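Local coordinates for hydrogenase expression/formation protein (HypB) (Archaeoglobus fulgidus, PDB 2WSM), which probably binds and hydrolyses GTP and binds nickel and zinc as a maturation factor of hydrogenase, dimerizing in a GTP-dependent way, at residues A[153-166]-A[184-197]. Numbering follows the deposited sequence.
Sequences FRVADLIVINKVAL and INPRAKIIEMDLKT
Ile159 and Ile161 of strand 158-162 trade backbone hydrogen bonds with Lys189, Ile191 and Met193, pairing it in parallel with strand 189-192, the last strand of this chain's P-loop NTPase sheet. The crossover between them runs through helices 167-170 and 174-184. Met193 N bonds Ile161 O at 2.7 Å. Packing is tight where buried side chains meet: on the face under helix 201-212, Leu158 CD1 meets Ile191 CD1 at 3.8 Å, and Val160 CG1 packs on Met193 CB at 3.9 Å. The face toward helix 174-184 carries Ile161 CD1 against Ile190 CG2.

Asn185 ties the start of the pairing to residues 153-156. With CG anti to the backbone N (chi1 -171°), its ND2 reaches Phe153 O at 2.8 Å, in both the amide and carbonyl planes and nearly straight, and bonds Ala156 O at a more bent angle; a water joins OD1 to Ala156 O.

The solvent side is looser: Lys189 leads outward, and Arg154 lies exposed with its CG against Ile184, its NH1 bonding the backbone O of Lys148 of the second subunit. At the far end, Asp194 OD1 accepts from Thr197 N, an Asx motif, and from Thr197 OG1 on the opposite face, while OD2 receives Lys196 NZ on its syn side at 2.9 Å and weakly accepts from Ala165 N. An alanine at Asp194 would probably leave Lys196 without its countercharge and the turn to Thr197 unpinned. Asn162 ND2 bonds Ser41 O of the probable Walker A loop; apolar packing and main-chain bonds thus hold the strands, while polar side chains fix the loops at both ends.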
loop_
_atom_site.group_PDB
_atom_site.type_symbol
_atom_site.label_atom_id
_atom_site.label_comp_id
_atom_site.label_asym_id
_atom_site.label_seq_id
_atom_site.Cartn_x
_atom_site.Cartn_y
_atom_site.Cartn_z
ATOM N N PHE A 153 6.366 7.558 -1.827
ATOM C CA PHE A 153 7.451 8.545 -1.814
ATOM C C PHE A 153 6.904 9.966 -1.787
ATOM O O PHE A 153 7.569 10.877 -1.319
ATOM C CB PHE A 153 8.463 8.315 -2.941
ATOM C CG PHE A 153 9.400 7.167 -2.669
ATOM C CD1 PHE A 153 9.195 5.924 -3.252
ATOM C CD2 PHE A 153 10.462 7.324 -1.782
ATOM C CE1 PHE A 153 10.035 4.868 -2.979
ATOM C CE2 PHE A 153 11.316 6.268 -1.499
ATOM C CZ PHE A 153 11.105 5.036 -2.091
ATOM N N ARG A 154 5.665 10.129 -2.237
ATOM C CA ARG A 154 5.000 11.423 -2.182
ATOM C C ARG A 154 4.683 11.898 -0.764
ATOM O O ARG A 154 4.612 13.099 -0.525
ATOM C CB ARG A 154 3.719 11.413 -3.015
ATOM C CG ARG A 154 3.804 12.201 -4.307
ATOM C CD ARG A 154 2.508 12.075 -5.115
ATOM N NE ARG A 154 2.506 10.885 -5.962
ATOM C CZ ARG A 154 1.429 10.143 -6.215
ATOM N NH1 ARG A 154 1.524 9.072 -6.998
ATOM N NH2 ARG A 154 0.257 10.462 -5.676
ATOM N N VAL A 155 4.483 10.970 0.170
ATOM C CA VAL A 155 4.014 11.347 1.502
ATOM C C VAL A 155 5.174 11.691 2.432
ATOM O O VAL A 155 4.971 12.203 3.532
ATOM C CB VAL A 155 3.099 10.255 2.140
ATOM C CG1 VAL A 155 1.967 9.872 1.184
ATOM C CG2 VAL A 155 3.902 9.019 2.542
ATOM N N ALA A 156 6.391 11.431 1.968
ATOM C CA ALA A 156 7.582 11.617 2.784
ATOM C C ALA A 156 7.956 13.085 3.013
ATOM O O ALA A 156 7.816 13.919 2.121
ATOM C CB ALA A 156 8.746 10.870 2.175
ATOM N N ASP A 157 8.423 13.386 4.223
ATOM C CA ASP A 157 9.037 14.673 4.524
ATOM C C ASP A 157 10.537 14.549 4.300
ATOM O O ASP A 157 11.225 15.527 4.018
ATOM C CB ASP A 157 8.781 15.059 5.978
ATOM C CG ASP A 157 7.320 15.285 6.268
ATOM O OD1 ASP A 157 6.738 16.202 5.657
ATOM O OD2 ASP A 157 6.752 14.547 7.100
ATOM N N LEU A 158 11.034 13.328 4.452
ATOM C CA LEU A 158 12.443 13.037 4.278
ATOM C C LEU A 158 12.549 11.656 3.653
ATOM O O LEU A 158 11.864 10.723 4.062
ATOM C CB LEU A 158 13.187 13.096 5.619
ATOM C CG LEU A 158 14.720 13.106 5.578
ATOM C CD1 LEU A 158 15.311 13.655 6.881
ATOM C CD2 LEU A 158 15.273 11.726 5.296
ATOM N N ILE A 159 13.385 11.547 2.634
ATOM C CA ILE A 159 13.588 10.290 1.935
ATOM C C ILE A 159 15.040 9.873 2.117
ATOM O O ILE A 159 15.959 10.659 1.852
ATOM C CB ILE A 159 13.273 10.431 0.438
ATOM C CG1 ILE A 159 11.786 10.755 0.234
ATOM C CG2 ILE A 159 13.695 9.178 -0.312
ATOM C CD1 ILE A 159 11.381 11.023 -1.216
ATOM N N VAL A 160 15.246 8.651 2.594
ATOM C CA VAL A 160 16.595 8.156 2.818
ATOM C C VAL A 160 16.973 7.107 1.783
ATOM O O VAL A 160 16.343 6.048 1.692
ATOM C CB VAL A 160 16.763 7.549 4.222
ATOM C CG1 VAL A 160 18.212 7.087 4.438
ATOM C CG2 VAL A 160 16.352 8.551 5.292
ATOM N N ILE A 161 17.996 7.416 0.994
ATOM C CA ILE A 161 18.582 6.433 0.098
ATOM C C ILE A 161 19.779 5.810 0.817
ATOM O O ILE A 161 20.714 6.502 1.201
ATOM C CB ILE A 161 18.979 7.061 -1.248
ATOM C CG1 ILE A 161 17.774 7.786 -1.856
ATOM C CG2 ILE A 161 19.483 6.002 -2.200
ATOM C CD1 ILE A 161 18.124 8.703 -3.011
ATOM N N ASN A 162 19.727 4.494 0.986
ATOM C CA ASN A 162 20.488 3.804 2.008
ATOM C C ASN A 162 21.492 2.813 1.443
ATOM O O ASN A 162 21.344 2.333 0.315
ATOM C CB ASN A 162 19.511 3.066 2.944
ATOM C CG ASN A 162 20.156 2.640 4.247
ATOM O OD1 ASN A 162 21.130 3.236 4.689
ATOM N ND2 ASN A 162 19.610 1.604 4.869
ATOM N N LYS A 163 22.505 2.502 2.248
ATOM C CA LYS A 163 23.546 1.554 1.871
ATOM C C LYS A 163 24.181 1.941 0.537
ATOM O O LYS A 163 24.473 1.080 -0.295
ATOM C CB LYS A 163 22.979 0.127 1.805
ATOM C CG LYS A 163 22.395 -0.381 3.118
ATOM C CD LYS A 163 21.921 -1.836 3.016
ATOM C CE LYS A 163 20.853 -2.141 4.068
ATOM N NZ LYS A 163 20.688 -3.602 4.367
ATOM N N VAL A 164 24.396 3.238 0.332
ATOM C CA VAL A 164 24.921 3.720 -0.949
ATOM C C VAL A 164 26.320 3.182 -1.293
ATOM O O VAL A 164 26.654 3.019 -2.469
ATOM C CB VAL A 164 24.922 5.264 -1.043
ATOM C CG1 VAL A 164 23.519 5.812 -0.828
ATOM C CG2 VAL A 164 25.902 5.865 -0.043
ATOM N N ALA A 165 27.136 2.904 -0.279
ATOM C CA ALA A 165 28.479 2.377 -0.527
ATOM C C ALA A 165 28.447 0.996 -1.186
ATOM O O ALA A 165 29.487 0.462 -1.567
ATOM C CB ALA A 165 29.307 2.346 0.758
ATOM N N LEU A 166 27.257 0.421 -1.315
ATOM C CA LEU A 166 27.088 -0.831 -2.046
ATOM C C LEU A 166 26.548 -0.577 -3.454
ATOM O O LEU A 166 26.358 -1.513 -4.230
ATOM C CB LEU A 166 26.151 -1.779 -1.294
ATOM C CG LEU A 166 26.609 -2.228 0.097
ATOM C CD1 LEU A 166 25.664 -3.271 0.668
ATOM C CD2 LEU A 166 28.031 -2.764 0.050
ATOM N N ILE A 184 9.358 13.232 -7.991
ATOM C CA ILE A 184 8.121 12.778 -7.367
ATOM C C ILE A 184 7.770 13.634 -6.147
ATOM O O ILE A 184 6.604 13.885 -5.881
ATOM C CB ILE A 184 8.203 11.278 -6.946
ATOM C CG1 ILE A 184 8.495 10.389 -8.158
ATOM C CG2 ILE A 184 6.903 10.826 -6.280
ATOM C CD1 ILE A 184 8.154 8.917 -7.946
ATOM N N ASN A 185 8.782 14.096 -5.416
ATOM C CA ASN A 185 8.536 14.807 -4.163
ATOM C C ASN A 185 9.503 15.963 -3.985
ATOM O O ASN A 185 10.513 15.832 -3.295
ATOM C CB ASN A 185 8.616 13.843 -2.966
ATOM C CG ASN A 185 8.164 14.481 -1.662
ATOM O OD1 ASN A 185 8.247 15.696 -1.486
ATOM N ND2 ASN A 185 7.684 13.654 -0.734
ATOM N N PRO A 186 9.189 17.106 -4.608
ATOM C CA PRO A 186 10.081 18.266 -4.675
ATOM C C PRO A 186 10.381 18.868 -3.304
ATOM O O PRO A 186 11.445 19.459 -3.126
ATOM C CB PRO A 186 9.296 19.263 -5.540
ATOM C CG PRO A 186 8.316 18.434 -6.290
ATOM C CD PRO A 186 7.940 17.330 -5.352
ATOM N N ARG A 187 9.473 18.706 -2.349
ATOM C CA ARG A 187 9.645 19.324 -1.032
ATOM C C ARG A 187 10.493 18.513 -0.041
ATOM O O ARG A 187 11.042 19.071 0.910
ATOM C CB ARG A 187 8.282 19.672 -0.423
ATOM C CG ARG A 187 7.528 20.728 -1.225
ATOM C CD ARG A 187 6.116 20.981 -0.708
ATOM N NE ARG A 187 5.242 21.464 -1.780
ATOM C CZ ARG A 187 5.271 22.700 -2.274
ATOM N NH1 ARG A 187 6.127 23.591 -1.791
ATOM N NH2 ARG A 187 4.445 23.049 -3.256
ATOM N N ALA A 188 10.604 17.205 -0.265
ATOM C CA ALA A 188 11.285 16.322 0.689
ATOM C C ALA A 188 12.785 16.530 0.741
ATOM O O ALA A 188 13.431 16.652 -0.294
ATOM C CB ALA A 188 10.988 14.862 0.368
ATOM N N LYS A 189 13.343 16.547 1.948
ATOM C CA LYS A 189 14.784 16.445 2.093
ATOM C C LYS A 189 15.185 15.054 1.615
ATOM O O LYS A 189 14.408 14.104 1.724
ATOM C CB LYS A 189 15.211 16.637 3.554
ATOM C CG LYS A 189 14.695 17.914 4.217
ATOM C CD LYS A 189 15.256 18.067 5.633
ATOM C CE LYS A 189 14.462 19.082 6.455
ATOM N NZ LYS A 189 14.789 20.500 6.123
ATOM N N ILE A 190 16.393 14.935 1.086
ATOM C CA ILE A 190 16.890 13.653 0.612
ATOM C C ILE A 190 18.293 13.428 1.149
ATOM O O ILE A 190 19.171 14.270 0.993
ATOM C CB ILE A 190 16.902 13.582 -0.933
ATOM C CG1 ILE A 190 15.485 13.758 -1.484
ATOM C CG2 ILE A 190 17.476 12.268 -1.402
ATOM C CD1 ILE A 190 15.394 13.675 -2.997
ATOM N N ILE A 191 18.501 12.290 1.792
ATOM C CA ILE A 191 19.807 11.980 2.341
ATOM C C ILE A 191 20.349 10.706 1.720
ATOM O O ILE A 191 19.652 9.701 1.645
ATOM C CB ILE A 191 19.741 11.814 3.871
ATOM C CG1 ILE A 191 19.305 13.124 4.530
ATOM C CG2 ILE A 191 21.084 11.360 4.409
ATOM C CD1 ILE A 191 18.946 12.993 6.005
ATOM N N GLU A 192 21.589 10.757 1.259
ATOM C CA GLU A 192 22.269 9.566 0.782
ATOM C C GLU A 192 23.057 8.998 1.946
ATOM O O GLU A 192 23.922 9.669 2.506
ATOM C CB GLU A 192 23.205 9.913 -0.368
ATOM C CG GLU A 192 22.528 10.636 -1.518
ATOM C CD GLU A 192 23.539 11.219 -2.481
ATOM O OE1 GLU A 192 24.407 10.457 -2.967
ATOM O OE2 GLU A 192 23.473 12.442 -2.736
ATOM N N MET A 193 22.761 7.761 2.319
ATOM C CA MET A 193 23.252 7.266 3.596
ATOM C C MET A 193 23.954 5.928 3.496
ATOM O O MET A 193 23.547 5.048 2.740
ATOM C CB MET A 193 22.102 7.186 4.609
ATOM C CG MET A 193 22.513 6.717 6.008
ATOM S SD MET A 193 21.106 6.547 7.135
ATOM C CE MET A 193 20.743 8.261 7.496
ATOM N N ASP A 194 25.031 5.801 4.261
ATOM C CA ASP A 194 25.684 4.519 4.469
ATOM C C ASP A 194 26.216 4.493 5.895
ATOM O O ASP A 194 27.226 5.123 6.202
ATOM C CB ASP A 194 26.822 4.315 3.477
ATOM C CG ASP A 194 27.411 2.928 3.561
ATOM O OD1 ASP A 194 28.481 2.785 4.181
ATOM O OD2 ASP A 194 26.801 1.980 3.021
ATOM N N LEU A 195 25.520 3.780 6.772
ATOM C CA LEU A 195 25.872 3.784 8.188
ATOM C C LEU A 195 27.292 3.259 8.433
ATOM O O LEU A 195 28.010 3.775 9.293
ATOM C CB LEU A 195 24.824 3.022 9.014
ATOM C CG LEU A 195 23.484 3.765 9.146
ATOM C CD1 LEU A 195 22.457 2.989 9.975
ATOM C CD2 LEU A 195 23.706 5.151 9.744
ATOM N N LYS A 196 27.698 2.254 7.663
ATOM C CA LYS A 196 29.046 1.702 7.769
ATOM C C LYS A 196 30.104 2.799 7.671
ATOM O O LYS A 196 30.982 2.910 8.528
ATOM C CB LYS A 196 29.293 0.653 6.684
ATOM C CG LYS A 196 28.413 -0.584 6.784
ATOM C CD LYS A 196 28.680 -1.550 5.629
ATOM C CE LYS A 196 28.384 -0.914 4.262
ATOM N NZ LYS A 196 26.924 -0.698 4.012
ATOM N N THR A 197 30.009 3.611 6.624
ATOM C CA THR A 197 30.986 4.664 6.376
ATOM C C THR A 197 30.593 5.978 7.052
ATOM O O THR A 197 31.334 6.962 6.989
ATOM C CB THR A 197 31.174 4.906 4.865
ATOM O OG1 THR A 197 30.022 5.574 4.333
ATOM C CG2 THR A 197 31.368 3.588 4.135
HETATM O O HOH W 1 7.179 16.705 1.088
HETATM O O HOH W 2 10.039 18.629 4.033
HETATM O O HOH W 3 23.210 2.395 5.582
#